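Local coordinates for protein Cd1 (Flavonifractor plautii, PDB 7D39) that binds flavin mononucleotide and probably acts as an ene-reductase that starts the breakdown of flavones and flavonols in gut bacteria, at residues A[1-5]-A[197-202]; A[75-81]-A[132-138]. All blocks are in the same frame, centred on the assembly; numbering follows the deposited sequence.

Interaction 1 (A[1-5]-A[197-202]); sequences MKILG and IAEAAK
Met1 and Ile3 reach across to Ile197, Ala198, Ala201 and Lys202, packing the first strand of a flavodoxin-like fold against the last turns of helix 184-202. The strand lies inside the five-stranded parallel sheet, between strands 32-37 and 82-88, and the helix covers one sheet face. Their local axes approach to 9.0 Å at 140°, so the helix runs roughly back along the strand, and the join rests on apolar packing rather than on polar bonds.

Met1, a selenomethionine, can be followed outward along the helix surface. Its CB faces the methyl of Ala201, CB to CB 4.3 Å. CG then comes up beside Ala198 O, at 4.1 Å, an oxygen that also accepts the helical bond from Lys202 N. SE stays near the same carbonyl but rests mainly against the lysine stem, 3.8 Å from Lys202 CG. Bends at both outer torsions turn CE back from the helix. Beyond CG the lysine chain bends too, and its amino group is hydrogen-bonded to Met29 O, which ties the helix to the loop before strand 32-37.

Two residues along, Ile3 also points at the helix. Its CG1 branch stands opposite the carbonyl carbon (chi1 -60°), and this sends CD1 into the groove formed by Ile197, Ala198 and Ala201. There CD1 is 4.0 Å from Ile197 CG1 and 4.1 Å from Ala201 CB. The small side chains at 198 and 201 let the strand methyl come close to the helix backbone. Ile197 also touches Val84, carrying this layer over to adjacent strand 82-88. The second branches of the two isoleucines close the packing, Ile3 CG2 lying 4.1 Å from Ile197 CG2.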
HETATM    1  N   MSE A   1       5.691   2.538 -22.383  1.00 39.47           N
HETATM    2  CA  MSE A   1       5.281   2.252 -21.044  1.00 40.95           C
HETATM    3  C   MSE A   1       6.397   1.510 -20.374  1.00 39.30           C
HETATM    4  O   MSE A   1       6.990   0.640 -20.970  1.00 39.32           O
HETATM    5  CB  MSE A   1       3.929   1.559 -21.043  1.00 47.10           C
HETATM    6  CG  MSE A   1       3.948   0.044 -21.071  1.00 51.75           C
HETATM    7 SE   MSE A   1       3.285  -0.650 -22.797  0.41 65.34          SE
HETATM    8  CE  MSE A   1       4.440   0.490 -23.881  1.00 51.18           C
ATOM      9  N   LYS A   2       6.716   1.905 -19.158  1.00 36.07           N
ATOM     10  CA  LYS A   2       7.803   1.384 -18.370  1.00 39.42           C
ATOM     11  C   LYS A   2       7.233   0.650 -17.186  1.00 35.70           C
ATOM     12  O   LYS A   2       6.566   1.235 -16.384  1.00 28.15           O
ATOM     13  CB  LYS A   2       8.575   2.550 -17.831  1.00 41.76           C
ATOM     14  CG  LYS A   2      10.064   2.448 -17.810  1.00 47.65           C
ATOM     15  CD  LYS A   2      10.604   3.803 -18.231  1.00 54.95           C
ATOM     16  CE  LYS A   2      11.963   4.126 -17.635  1.00 57.58           C
ATOM     17  NZ  LYS A   2      11.945   4.296 -16.161  1.00 61.77           N
ATOM     18  N   ILE A   3       7.494  -0.638 -17.092  1.00 33.99           N
ATOM     19  CA  ILE A   3       7.065  -1.428 -15.966  1.00 28.15           C
ATOM     20  C   ILE A   3       8.219  -1.808 -15.054  1.00 28.93           C
ATOM     21  O   ILE A   3       9.212  -2.327 -15.502  1.00 26.07           O
ATOM     22  CB  ILE A   3       6.288  -2.667 -16.415  1.00 32.81           C
ATOM     23  CG1 ILE A   3       5.056  -2.271 -17.209  1.00 28.36           C
ATOM     24  CG2 ILE A   3       5.923  -3.543 -15.244  1.00 28.99           C
ATOM     25  CD1 ILE A   3       4.034  -1.514 -16.417  1.00 26.36           C
ATOM     26  N   LEU A   4       8.065  -1.523 -13.773  1.00 25.60           N
ATOM     27  CA  LEU A   4       8.976  -1.961 -12.744  1.00 23.94           C
ATOM     28  C   LEU A   4       8.451  -3.149 -11.963  1.00 24.39           C
ATOM     29  O   LEU A   4       7.384  -3.123 -11.443  1.00 26.06           O
ATOM     30  CB  LEU A   4       9.318  -0.815 -11.802  1.00 25.74           C
ATOM     31  CG  LEU A   4      10.246  -1.053 -10.617  1.00 23.22           C
ATOM     32  CD1 LEU A   4      11.665  -1.300 -11.034  1.00 22.46           C
ATOM     33  CD2 LEU A   4      10.189   0.086  -9.634  1.00 21.85           C
ATOM     34  N   GLY A   5       9.248  -4.189 -11.908  1.00 25.36           N
ATOM     35  CA  GLY A   5       9.049  -5.296 -11.019  1.00 21.92           C
ATOM     36  C   GLY A   5       9.910  -5.313  -9.784  1.00 21.25           C
ATOM     37  O   GLY A   5      11.096  -5.168  -9.834  1.00 23.14           O
ATOM     38  N   ILE A 197      -0.867  -5.332 -16.056  1.00 27.55           N
ATOM     39  CA  ILE A 197      -0.237  -4.081 -15.640  1.00 29.52           C
ATOM     40  C   ILE A 197       0.261  -3.308 -16.857  1.00 29.89           C
ATOM     41  O   ILE A 197       0.196  -2.071 -16.894  1.00 31.28           O
ATOM     42  CB  ILE A 197       0.890  -4.346 -14.619  1.00 25.79           C
ATOM     43  CG1 ILE A 197       1.293  -3.052 -13.915  1.00 27.06           C
ATOM     44  CG2 ILE A 197       2.104  -4.920 -15.287  1.00 27.48           C
ATOM     45  CD1 ILE A 197       0.162  -2.380 -13.153  1.00 24.99           C
ATOM     46  N   ALA A 198       0.718  -4.017 -17.888  1.00 34.11           N
ATOM     47  CA  ALA A 198       1.231  -3.355 -19.080  1.00 32.20           C
ATOM     48  C   ALA A 198       0.118  -2.651 -19.847  1.00 32.06           C
ATOM     49  O   ALA A 198       0.265  -1.491 -20.244  1.00 30.12           O
ATOM     50  CB  ALA A 198       1.951  -4.368 -19.974  1.00 35.35           C
ATOM     51  N   GLU A 199      -1.000  -3.338 -20.083  1.00 35.88           N
ATOM     52  CA  GLU A 199      -2.111  -2.689 -20.773  1.00 31.33           C
ATOM     53  C   GLU A 199      -2.589  -1.480 -19.985  1.00 37.80           C
ATOM     54  O   GLU A 199      -2.795  -0.401 -20.548  1.00 37.82           O
ATOM     55  CB  GLU A 199      -3.268  -3.665 -20.984  1.00 36.54           C
ATOM     56  CG  GLU A 199      -2.921  -4.935 -21.726  1.00 49.36           C
ATOM     57  CD  GLU A 199      -2.652  -4.694 -23.184  1.00 67.36           C
ATOM     58  OE1 GLU A 199      -1.930  -3.729 -23.504  1.00 70.87           O
ATOM     59  OE2 GLU A 199      -3.175  -5.462 -24.017  1.00 78.90           O
ATOM     60  N   ALA A 200      -2.759  -1.648 -18.668  1.00 37.65           N
ATOM     61  CA  ALA A 200      -3.254  -0.570 -17.822  1.00 30.62           C
ATOM     62  C   ALA A 200      -2.393   0.671 -17.952  1.00 31.53           C
ATOM     63  O   ALA A 200      -2.909   1.785 -18.024  1.00 34.25           O
ATOM     64  CB  ALA A 200      -3.294  -1.028 -16.363  1.00 30.59           C
ATOM     65  N   ALA A 201      -1.071   0.497 -17.962  1.00 35.52           N
ATOM     66  CA  ALA A 201      -0.160   1.631 -18.013  1.00 30.17           C
ATOM     67  C   ALA A 201      -0.185   2.331 -19.362  1.00 38.63           C
ATOM     68  O   ALA A 201       0.214   3.497 -19.448  1.00 38.47           O
ATOM     69  CB  ALA A 201       1.255   1.175 -17.687  1.00 29.38           C
ATOM     70  N   LYS A 202      -0.636   1.646 -20.414  1.00 36.14           N
ATOM     71  CA  LYS A 202      -0.831   2.312 -21.697  1.00 45.15           C
ATOM     72  C   LYS A 202      -1.788   3.488 -21.556  1.00 52.11           C
ATOM     73  O   LYS A 202      -1.499   4.598 -22.013  1.00 64.71           O
ATOM     74  CB  LYS A 202      -1.363   1.327 -22.739  1.00 40.92           C
ATOM     75  CG  LYS A 202      -0.335   0.402 -23.390  1.00 45.83           C
ATOM     76  CD  LYS A 202      -0.960  -0.286 -24.620  1.00 53.86           C
ATOM     77  CE  LYS A 202      -0.481  -1.729 -24.822  1.00 62.52           C
ATOM     78  NZ  LYS A 202       0.721  -1.867 -25.700  1.00 66.96           N
TER

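Interaction 2 (A[75-81]-A[132-138]); sequences DKMLDAD and RILKDKV
A salt-bridge network of Asp75, Asp79 and Arg132, backed by two lysines, joins helix 70-79 and its turn into strand 82-88 to the segment leading from helix 131-134 into the adjacent parallel strand 138-144. Both turns thus lie at the N-terminal ends of sheet strands.

Arg132 reaches across the last turn of helix 70-79, with a bend at chi3 bringing two edges of its guanidinium within reach of both aspartates. NH1 gives a short hydrogen bond to Asp79 OD1, 2.6 Å; the oxygen lies near the guanidinium plane, whereas NH1 stands 62° out of the carboxylate plane. NH2 makes a longer bond, 3.3 Å to Asp75 OD1, met on the anti side of a carboxylate turned only 19° from the guanidinium plane. NH2 is also salt-bridged to Asp130, just before the segment. Leu78 CB sits over one guanidinium face, 3.8 Å above the plane and displaced toward its rim. From there the leucine branches pass on to Ile133: CD1 meets Ile133 CG1 at 4.1 Å, while CD2 packs against the Ile133 backbone.

The lysines address main-chain carbonyls where the helix gives way to the turn. Lys135 NZ bonds Leu78 O at 3.3 Å. Lys137, bent at its two outer torsions, brings its amino group to Ala80 O, 2.7 Å away and almost collinear with that carbonyl (172°). A weak second bond joins Lys137 NZ to Leu78 O at 3.4 Å, so this oxygen receives both amino groups.

Two ammonium groups at carbonyls of the helix end and the turn that follows would probably offset the partial negative charge there, while the two carboxylates, bonded to NH1 and NH2, probably balance the charge of Arg132 and restrict rotation of its guanidinium.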
ATOM      1  N   ASP A  75      12.572   6.861  -6.041  1.00 22.54           N
ATOM      2  CA  ASP A  75      12.816   7.457  -7.352  1.00 26.37           C
ATOM      3  C   ASP A  75      12.509   6.463  -8.462  1.00 27.08           C
ATOM      4  O   ASP A  75      11.915   6.826  -9.481  1.00 25.34           O
ATOM      5  CB  ASP A  75      14.264   7.947  -7.486  1.00 33.60           C
ATOM      6  CG  ASP A  75      14.586   9.120  -6.587  1.00 58.31           C
ATOM      7  OD1 ASP A  75      13.802  10.093  -6.534  1.00 70.37           O
ATOM      8  OD2 ASP A  75      15.648   9.078  -5.930  1.00 71.77           O
ATOM      9  N   LYS A  76      12.915   5.205  -8.286  1.00 23.00           N
ATOM     10  CA  LYS A  76      12.661   4.209  -9.325  1.00 23.77           C
ATOM     11  C   LYS A  76      11.170   3.986  -9.503  1.00 28.11           C
ATOM     12  O   LYS A  76      10.676   3.896 -10.632  1.00 29.78           O
ATOM     13  CB  LYS A  76      13.348   2.880  -8.996  1.00 22.55           C
ATOM     14  CG  LYS A  76      14.863   2.928  -8.793  1.00 29.77           C
ATOM     15  CD  LYS A  76      15.617   3.365 -10.038  1.00 33.68           C
ATOM     16  CE  LYS A  76      15.378   2.433 -11.189  1.00 35.83           C
ATOM     17  NZ  LYS A  76      16.354   2.700 -12.280  1.00 36.48           N
HETATM   18  N   MSE A  77      10.435   3.887  -8.403  1.00 22.16           N
HETATM   19  CA  MSE A  77       9.010   3.658  -8.509  1.00 24.12           C
HETATM   20  C   MSE A  77       8.324   4.844  -9.183  1.00 24.51           C
HETATM   21  O   MSE A  77       7.392   4.658  -9.952  1.00 24.54           O
HETATM   22  CB  MSE A  77       8.412   3.394  -7.141  1.00 21.36           C
HETATM   23  CG  MSE A  77       8.956   2.142  -6.503  1.00 26.11           C
HETATM   24 SE   MSE A  77       8.424   1.936  -4.623  1.00 36.16          SE
HETATM   25  CE  MSE A  77       6.717   0.997  -4.865  1.00 27.17           C
ATOM     26  N   LEU A  78       8.811   6.059  -8.915  1.00 29.56           N
ATOM     27  CA  LEU A  78       8.197   7.249  -9.501  1.00 34.78           C
ATOM     28  C   LEU A  78       8.457   7.343 -10.997  1.00 28.25           C
ATOM     29  O   LEU A  78       7.644   7.917 -11.727  1.00 34.76           O
ATOM     30  CB  LEU A  78       8.704   8.515  -8.797  1.00 32.48           C
ATOM     31  CG  LEU A  78       8.192   8.820  -7.381  1.00 30.45           C
ATOM     32  CD1 LEU A  78       8.980   9.951  -6.753  1.00 27.61           C
ATOM     33  CD2 LEU A  78       6.712   9.173  -7.412  1.00 39.64           C
ATOM     34  N   ASP A  79       9.581   6.809 -11.471  1.00 27.00           N
ATOM     35  CA  ASP A  79       9.874   6.815 -12.896  1.00 31.68           C
ATOM     36  C   ASP A  79       9.093   5.766 -13.673  1.00 33.86           C
ATOM     37  O   ASP A  79       9.100   5.814 -14.905  1.00 40.51           O
ATOM     38  CB  ASP A  79      11.366   6.588 -13.149  1.00 35.66           C
ATOM     39  CG  ASP A  79      12.200   7.845 -12.960  1.00 48.32           C
ATOM     40  OD1 ASP A  79      11.638   8.966 -12.981  1.00 45.45           O
ATOM     41  OD2 ASP A  79      13.435   7.699 -12.795  1.00 54.69           O
ATOM     42  N   ALA A  80       8.449   4.822 -12.999  1.00 35.44           N
ATOM     43  CA  ALA A  80       7.721   3.749 -13.669  1.00 34.23           C
ATOM     44  C   ALA A  80       6.281   4.164 -13.939  1.00 33.26           C
ATOM     45  O   ALA A  80       5.659   4.866 -13.141  1.00 35.37           O
ATOM     46  CB  ALA A  80       7.733   2.473 -12.824  1.00 28.22           C
ATOM     47  N   ASP A  81       5.751   3.723 -15.080  1.00 28.62           N
ATOM     48  CA  ASP A  81       4.344   3.969 -15.362  1.00 33.37           C
ATOM     49  C   ASP A  81       3.451   2.945 -14.679  1.00 33.16           C
ATOM     50  O   ASP A  81       2.291   3.242 -14.377  1.00 29.38           O
ATOM     51  CB  ASP A  81       4.099   3.970 -16.874  1.00 40.14           C
ATOM     52  CG  ASP A  81       5.005   4.951 -17.617  1.00 38.07           C
ATOM     53  OD1 ASP A  81       4.896   6.186 -17.398  1.00 37.13           O
ATOM     54  OD2 ASP A  81       5.828   4.490 -18.432  1.00 29.19           O
ATOM     55  N   ARG A 132       6.617  14.303 -10.683  1.00 48.39           N
ATOM     56  CA  ARG A 132       6.377  12.866 -10.720  1.00 42.37           C
ATOM     57  C   ARG A 132       5.485  12.413  -9.576  1.00 39.82           C
ATOM     58  O   ARG A 132       4.681  11.492  -9.745  1.00 34.83           O
ATOM     59  CB  ARG A 132       7.709  12.123 -10.676  1.00 40.91           C
ATOM     60  CG  ARG A 132       8.543  12.291 -11.922  1.00 41.35           C
ATOM     61  CD  ARG A 132       9.804  11.488 -11.796  1.00 43.59           C
ATOM     62  NE  ARG A 132      10.481  11.815 -10.547  1.00 43.10           N
ATOM     63  CZ  ARG A 132      11.437  11.076 -10.001  1.00 42.38           C
ATOM     64  NH1 ARG A 132      11.834   9.951 -10.590  1.00 42.17           N
ATOM     65  NH2 ARG A 132      11.988  11.460  -8.863  1.00 35.32           N
ATOM     66  N   ILE A 133       5.586  13.074  -8.421  1.00 33.19           N
ATOM     67  CA  ILE A 133       4.935  12.584  -7.207  1.00 43.08           C
ATOM     68  C   ILE A 133       3.423  12.519  -7.369  1.00 41.22           C
ATOM     69  O   ILE A 133       2.772  11.623  -6.821  1.00 39.60           O
ATOM     70  CB  ILE A 133       5.326  13.461  -6.008  1.00 48.48           C
ATOM     71  CG1 ILE A 133       6.763  13.157  -5.596  1.00 44.67           C
ATOM     72  CG2 ILE A 133       4.376  13.221  -4.857  1.00 48.89           C
ATOM     73  CD1 ILE A 133       7.355  14.214  -4.706  1.00 55.34           C
ATOM     74  N   LEU A 134       2.833  13.475  -8.087  1.00 37.65           N
ATOM     75  CA  LEU A 134       1.388  13.498  -8.273  1.00 34.76           C
ATOM     76  C   LEU A 134       0.926  12.775  -9.533  1.00 39.04           C
ATOM     77  O   LEU A 134      -0.281  12.654  -9.751  1.00 36.34           O
ATOM     78  CB  LEU A 134       0.892  14.937  -8.310  1.00 30.43           C
ATOM     79  CG  LEU A 134       0.971  15.603  -6.945  1.00 35.03           C
ATOM     80  CD1 LEU A 134       0.460  17.039  -7.008  1.00 36.05           C
ATOM     81  CD2 LEU A 134       0.169  14.780  -5.956  1.00 39.14           C
ATOM     82  N   LYS A 135       1.852  12.294 -10.359  1.00 36.84           N
ATOM     83  CA  LYS A 135       1.506  11.530 -11.552  1.00 39.61           C
ATOM     84  C   LYS A 135       0.672  10.303 -11.196  1.00 35.97           C
ATOM     85  O   LYS A 135       0.989   9.567 -10.260  1.00 39.49           O
ATOM     86  CB  LYS A 135       2.796  11.102 -12.257  1.00 40.03           C
ATOM     87  CG  LYS A 135       2.807  11.270 -13.756  1.00 56.23           C
ATOM     88  CD  LYS A 135       3.687  10.199 -14.419  1.00 65.24           C
ATOM     89  CE  LYS A 135       5.088  10.134 -13.801  1.00 63.07           C
ATOM     90  NZ  LYS A 135       5.896   8.966 -14.286  1.00 55.54           N
ATOM     91  N   ASP A 136      -0.404  10.078 -11.945  1.00 36.28           N
ATOM     92  CA  ASP A 136      -1.170   8.849 -11.775  1.00 37.38           C
ATOM     93  C   ASP A 136      -0.296   7.639 -12.086  1.00 32.11           C
ATOM     94  O   ASP A 136       0.654   7.722 -12.864  1.00 40.15           O
ATOM     95  CB  ASP A 136      -2.395   8.855 -12.686  1.00 42.14           C
ATOM     96  CG  ASP A 136      -3.527   9.702 -12.136  1.00 51.01           C
ATOM     97  OD1 ASP A 136      -3.682   9.771 -10.898  1.00 51.61           O
ATOM     98  OD2 ASP A 136      -4.269  10.293 -12.943  1.00 57.99           O
ATOM     99  N   LYS A 137      -0.622   6.502 -11.470  1.00 27.23           N
ATOM    100  CA  LYS A 137       0.196   5.299 -11.606  1.00 31.65           C
ATOM    101  C   LYS A 137      -0.663   4.068 -11.342  1.00 30.33           C
ATOM    102  O   LYS A 137      -1.615   4.119 -10.555  1.00 28.31           O
ATOM    103  CB  LYS A 137       1.409   5.310 -10.646  1.00 25.41           C
ATOM    104  CG  LYS A 137       2.517   4.321 -11.043  1.00 28.73           C
ATOM    105  CD  LYS A 137       3.705   4.352 -10.092  1.00 28.55           C
ATOM    106  CE  LYS A 137       4.249   5.762  -9.896  1.00 23.72           C
ATOM    107  NZ  LYS A 137       4.613   6.423 -11.187  1.00 32.29           N
ATOM    108  N   VAL A 138      -0.317   2.957 -12.008  1.00 25.33           N
ATOM    109  CA  VAL A 138      -0.970   1.668 -11.780  1.00 25.15           C
ATOM    110  C   VAL A 138       0.016   0.721 -11.112  1.00 25.84           C
ATOM    111  O   VAL A 138       1.229   0.800 -11.335  1.00 24.37           O
ATOM    112  CB  VAL A 138      -1.514   1.032 -13.081  1.00 29.21           C
ATOM    113  CG1 VAL A 138      -2.695   1.835 -13.643  1.00 27.02           C
ATOM    114  CG2 VAL A 138      -0.410   0.903 -14.107  1.00 34.42           C
TER

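Interactions 1 and 2 have centres 11 Å apart, and the second is nested along the chain within the loop closed by the first. They touch directly: Lys2 N lies 2.8 Å from Asp81 OD2, a probable hydrogen bond, and Ile197 CD1 packs 3.5 Å from Val138 CG2. Lys2 also has backbone bonds with Asp81 and Gly82, so strands 2-7 and 82-88 pair from their N-terminal ends. Both contacts therefore sit around the N-terminal ends of the parallel strands. In flavodoxin-like folds the flavin occupies the opposite, C-terminal ends, and the FMN pocket residues, which fall between 9 and 149, include none of 1-5 or 197-202.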